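Local coordinates for protein probable amidase (Thermus thermophilus, PDB 2DC0) that is a probable amidase, a two-subunit member of the amidase family built round a large mixed beta sheet flanked by helices, at residues Ser227-Gly239 with Glu418-Glu430. Sequence-based numbering, arbitrary orientation.
Sequences SIPLEGVQNPVFG and EDGKVLALGGWLE
Trp428 offers one indole face to Val233 and Pro236. Val233 CG1 sits over the five-membered ring, 3.8 Å from its centroid, and Pro236 CG stands over the six-membered ring, only 8° off its normal, so that both halves of the indole receive a CH-pi contact. At the rim, the indole's CZ3 comes up to the edge of the Phe238 ring, 4.0 Å from Phe238 CE2, while Leu429 CG lies at an edge of the indole itself. The indole reaches this place because its CG is anti to the backbone N (chi1 -174°), and Arg432 adds a cation-pi contact. Beside it, Leu425 CD2 touches Pro236 CB at 3.7 Å and also meets Val233 CG1 and Phe238 CZ; Leu429 CD1 touches Phe238 CZ. The other branch of Val233, CG2, rests on Ala424, whose CB meets Glu231 O at 3.5 Å.

One turn earlier the helix comes closer still. Ile228 CG2 presses on Gly420 CA at 3.3 Å, closer than two carbons normally pack, at a point where a bare glycine faces the loop. Leu230 CD2 touches both Gly420 O and Leu423 CB, 4.0 Å from the latter.

The general lesson is how a connecting chain can follow a helix: 227-236, arriving from helix 213-224, runs along one flank of helix 419-430 before strand 237-240 joins the sheet between strands 350-354 and 270-273. This apolar seam thus packs the C-terminal helix of the amidase fold against the edge region of its mixed beta sheet.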
loop_
_atom_site.group_PDB
_atom_site.type_symbol
_atom_site.label_atom_id
_atom_site.label_comp_id
_atom_site.label_asym_id
_atom_site.label_seq_id
_atom_site.Cartn_x
_atom_site.Cartn_y
_atom_site.Cartn_z
ATOM N N SER A 227 -13.979 2.972 18.265
ATOM C CA SER A 227 -15.046 3.814 17.749
ATOM C C SER A 227 -14.592 4.421 16.430
ATOM O O SER A 227 -13.409 4.693 16.229
ATOM C CB SER A 227 -15.395 4.926 18.738
ATOM O OG SER A 227 -14.329 5.843 18.860
ATOM N N ILE A 228 -15.549 4.620 15.533
ATOM C CA ILE A 228 -15.285 5.189 14.223
ATOM C C ILE A 228 -16.173 6.421 14.062
ATOM O O ILE A 228 -17.360 6.306 13.789
ATOM C CB ILE A 228 -15.612 4.165 13.122
ATOM C CG1 ILE A 228 -14.721 2.931 13.298
ATOM C CG2 ILE A 228 -15.426 4.793 11.742
ATOM C CD1 ILE A 228 -15.098 1.655 12.495
ATOM N N PRO A 229 -15.603 7.620 14.248
ATOM C CA PRO A 229 -16.357 8.871 14.124
ATOM C C PRO A 229 -17.097 9.009 12.792
ATOM O O PRO A 229 -16.564 8.667 11.739
ATOM C CB PRO A 229 -15.276 9.941 14.292
ATOM C CG PRO A 229 -14.290 9.281 15.211
ATOM C CD PRO A 229 -14.202 7.884 14.628
ATOM N N LEU A 230 -18.330 9.503 12.851
ATOM C CA LEU A 230 -19.129 9.715 11.652
ATOM C C LEU A 230 -19.370 11.206 11.469
ATOM O O LEU A 230 -20.235 11.785 12.124
ATOM C CB LEU A 230 -20.474 8.995 11.757
ATOM C CG LEU A 230 -20.463 7.468 11.652
ATOM C CD1 LEU A 230 -21.885 6.940 11.803
ATOM C CD2 LEU A 230 -19.883 7.048 10.309
ATOM N N GLU A 231 -18.599 11.827 10.585
ATOM C CA GLU A 231 -18.740 13.257 10.334
ATOM C C GLU A 231 -19.933 13.529 9.425
ATOM O O GLU A 231 -20.318 12.684 8.618
ATOM C CB GLU A 231 -17.466 13.809 9.687
ATOM C CG GLU A 231 -16.219 13.660 10.548
ATOM C CD GLU A 231 -16.304 14.449 11.843
ATOM O OE1 GLU A 231 -16.408 15.697 11.776
ATOM O OE2 GLU A 231 -16.264 13.820 12.926
ATOM N N GLY A 232 -20.518 14.712 9.567
ATOM C CA GLY A 232 -21.659 15.068 8.749
ATOM C C GLY A 232 -21.275 15.112 7.285
ATOM O O GLY A 232 -20.098 15.239 6.942
ATOM N N VAL A 233 -22.266 14.990 6.414
ATOM C CA VAL A 233 -22.009 15.036 4.983
ATOM C C VAL A 233 -22.652 16.279 4.384
ATOM O O VAL A 233 -23.826 16.546 4.621
ATOM C CB VAL A 233 -22.579 13.793 4.268
ATOM C CG1 VAL A 233 -22.403 13.939 2.766
ATOM C CG2 VAL A 233 -21.880 12.540 4.765
ATOM N N GLN A 234 -21.874 17.024 3.606
ATOM C CA GLN A 234 -22.355 18.238 2.960
ATOM C C GLN A 234 -21.658 18.422 1.622
ATOM O O GLN A 234 -20.431 18.477 1.561
ATOM C CB GLN A 234 -22.081 19.464 3.839
ATOM C CG GLN A 234 -22.284 20.798 3.122
ATOM C CD GLN A 234 -21.814 21.997 3.944
ATOM O OE1 GLN A 234 -20.732 21.971 4.534
ATOM N NE2 GLN A 234 -22.616 23.060 3.963
ATOM N N ASN A 235 -22.436 18.507 0.548
ATOM C CA ASN A 235 -21.864 18.705 -0.779
ATOM C C ASN A 235 -20.783 17.671 -1.089
ATOM O O ASN A 235 -19.656 18.013 -1.439
ATOM C CB ASN A 235 -21.283 20.114 -0.877
ATOM C CG ASN A 235 -22.353 21.192 -0.775
ATOM O OD1 ASN A 235 -22.120 22.276 -0.236
ATOM N ND2 ASN A 235 -23.530 20.897 -1.304
ATOM N N PRO A 236 -21.121 16.381 -0.963
ATOM C CA PRO A 236 -20.147 15.326 -1.242
ATOM C C PRO A 236 -19.681 15.378 -2.694
ATOM O O PRO A 236 -20.452 15.720 -3.592
ATOM C CB PRO A 236 -20.922 14.051 -0.926
ATOM C CG PRO A 236 -22.332 14.425 -1.292
ATOM C CD PRO A 236 -22.454 15.809 -0.699
ATOM N N VAL A 237 -18.410 15.065 -2.913
ATOM C CA VAL A 237 -17.840 15.055 -4.256
ATOM C C VAL A 237 -17.464 13.606 -4.545
ATOM O O VAL A 237 -16.616 13.029 -3.866
ATOM C CB VAL A 237 -16.570 15.934 -4.344
ATOM C CG1 VAL A 237 -15.995 15.879 -5.753
ATOM C CG2 VAL A 237 -16.911 17.381 -3.969
ATOM N N PHE A 238 -18.104 13.023 -5.550
ATOM C CA PHE A 238 -17.852 11.636 -5.911
ATOM C C PHE A 238 -17.068 11.524 -7.205
ATOM O O PHE A 238 -17.381 12.192 -8.190
ATOM C CB PHE A 238 -19.178 10.889 -6.051
ATOM C CG PHE A 238 -19.958 10.792 -4.769
ATOM C CD1 PHE A 238 -19.533 9.948 -3.742
ATOM C CD2 PHE A 238 -21.125 11.531 -4.593
ATOM C CE1 PHE A 238 -20.266 9.838 -2.560
ATOM C CE2 PHE A 238 -21.865 11.430 -3.415
ATOM C CZ PHE A 238 -21.435 10.581 -2.396
ATOM N N GLY A 239 -16.044 10.676 -7.194
ATOM C CA GLY A 239 -15.243 10.468 -8.386
ATOM C C GLY A 239 -15.710 9.203 -9.085
ATOM O O GLY A 239 -15.989 8.190 -8.435
ATOM N N GLU A 418 -10.006 5.570 5.913
ATOM C CA GLU A 418 -11.164 6.450 6.022
ATOM C C GLU A 418 -12.507 5.731 6.065
ATOM O O GLU A 418 -13.462 6.127 5.395
ATOM C CB GLU A 418 -11.138 7.492 4.895
ATOM C CG GLU A 418 -9.923 8.420 4.982
ATOM C CD GLU A 418 -9.642 8.894 6.413
ATOM O OE1 GLU A 418 -10.545 9.491 7.043
ATOM O OE2 GLU A 418 -8.516 8.662 6.915
ATOM N N ASP A 419 -12.569 4.682 6.881
ATOM C CA ASP A 419 -13.770 3.876 7.042
ATOM C C ASP A 419 -14.965 4.710 7.487
ATOM O O ASP A 419 -16.080 4.504 7.010
ATOM C CB ASP A 419 -13.528 2.775 8.073
ATOM C CG ASP A 419 -12.334 1.914 7.737
ATOM O OD1 ASP A 419 -12.515 0.678 7.680
ATOM O OD2 ASP A 419 -11.222 2.469 7.536
ATOM N N GLY A 420 -14.727 5.641 8.407
ATOM C CA GLY A 420 -15.796 6.487 8.906
ATOM C C GLY A 420 -16.395 7.352 7.817
ATOM O O GLY A 420 -17.611 7.524 7.749
ATOM N N LYS A 421 -15.540 7.897 6.961
ATOM C CA LYS A 421 -15.996 8.750 5.869
ATOM C C LYS A 421 -16.817 7.942 4.871
ATOM O O LYS A 421 -17.837 8.412 4.365
ATOM C CB LYS A 421 -14.793 9.389 5.164
ATOM C CG LYS A 421 -15.146 10.443 4.122
ATOM C CD LYS A 421 -13.876 11.076 3.556
ATOM C CE LYS A 421 -14.187 12.206 2.584
ATOM N NZ LYS A 421 -14.927 13.308 3.255
ATOM N N VAL A 422 -16.365 6.726 4.585
ATOM C CA VAL A 422 -17.077 5.861 3.658
ATOM C C VAL A 422 -18.461 5.532 4.200
ATOM O O VAL A 422 -19.466 5.622 3.485
ATOM C CB VAL A 422 -16.297 4.554 3.413
ATOM C CG1 VAL A 422 -17.140 3.583 2.590
ATOM C CG2 VAL A 422 -14.999 4.869 2.684
ATOM N N LEU A 423 -18.515 5.159 5.474
ATOM C CA LEU A 423 -19.779 4.812 6.108
ATOM C C LEU A 423 -20.723 6.012 6.165
ATOM O O LEU A 423 -21.933 5.864 5.989
ATOM C CB LEU A 423 -19.511 4.254 7.511
ATOM C CG LEU A 423 -18.860 2.864 7.450
ATOM C CD1 LEU A 423 -18.286 2.466 8.811
ATOM C CD2 LEU A 423 -19.899 1.852 6.987
ATOM N N ALA A 424 -20.173 7.200 6.402
ATOM C CA ALA A 424 -20.995 8.404 6.452
ATOM C C ALA A 424 -21.577 8.683 5.064
ATOM O O ALA A 424 -22.767 8.975 4.927
ATOM C CB ALA A 424 -20.158 9.599 6.925
ATOM N N LEU A 425 -20.741 8.597 4.034
ATOM C CA LEU A 425 -21.213 8.830 2.671
ATOM C C LEU A 425 -22.224 7.755 2.281
ATOM O O LEU A 425 -23.162 8.019 1.531
ATOM C CB LEU A 425 -20.038 8.833 1.686
ATOM C CG LEU A 425 -19.069 10.015 1.805
ATOM C CD1 LEU A 425 -17.781 9.699 1.049
ATOM C CD2 LEU A 425 -19.718 11.284 1.254
ATOM N N GLY A 426 -22.031 6.543 2.795
ATOM C CA GLY A 426 -22.955 5.464 2.496
ATOM C C GLY A 426 -24.328 5.763 3.075
ATOM O O GLY A 426 -25.355 5.508 2.439
ATOM N N GLY A 427 -24.347 6.308 4.289
ATOM C CA GLY A 427 -25.606 6.638 4.930
ATOM C C GLY A 427 -26.316 7.747 4.176
ATOM O O GLY A 427 -27.540 7.737 4.031
ATOM N N TRP A 428 -25.537 8.707 3.695
ATOM C CA TRP A 428 -26.074 9.831 2.942
ATOM C C TRP A 428 -26.737 9.320 1.665
ATOM O O TRP A 428 -27.850 9.733 1.315
ATOM C CB TRP A 428 -24.947 10.800 2.585
ATOM C CG TRP A 428 -25.419 12.057 1.927
ATOM C CD1 TRP A 428 -25.813 13.214 2.546
ATOM C CD2 TRP A 428 -25.542 12.292 0.521
ATOM N NE1 TRP A 428 -26.175 14.155 1.608
ATOM C CE2 TRP A 428 -26.026 13.613 0.358
ATOM C CE3 TRP A 428 -25.306 11.509 -0.620
ATOM C CZ2 TRP A 428 -26.258 14.176 -0.904
ATOM C CZ3 TRP A 428 -25.539 12.072 -1.876
ATOM C CH2 TRP A 428 -26.019 13.391 -2.004
ATOM N N LEU A 429 -26.052 8.413 0.974
ATOM C CA LEU A 429 -26.572 7.835 -0.266
ATOM C C LEU A 429 -27.784 6.946 -0.013
ATOM O O LEU A 429 -28.779 7.034 -0.726
ATOM C CB LEU A 429 -25.475 7.027 -0.967
ATOM C CG LEU A 429 -24.361 7.829 -1.656
ATOM C CD1 LEU A 429 -23.170 6.917 -1.945
ATOM C CD2 LEU A 429 -24.896 8.419 -2.971
ATOM N N GLU A 430 -27.693 6.094 1.004
ATOM C CA GLU A 430 -28.774 5.179 1.360
ATOM C C GLU A 430 -30.100 5.913 1.584
ATOM O O GLU A 430 -31.163 5.442 1.170
ATOM C CB GLU A 430 -28.384 4.401 2.621
ATOM C CG GLU A 430 -29.407 3.403 3.130
ATOM C CD GLU A 430 -28.979 2.793 4.460
ATOM O OE1 GLU A 430 -28.785 3.564 5.418
ATOM O OE2 GLU A 430 -28.832 1.559 4.543
#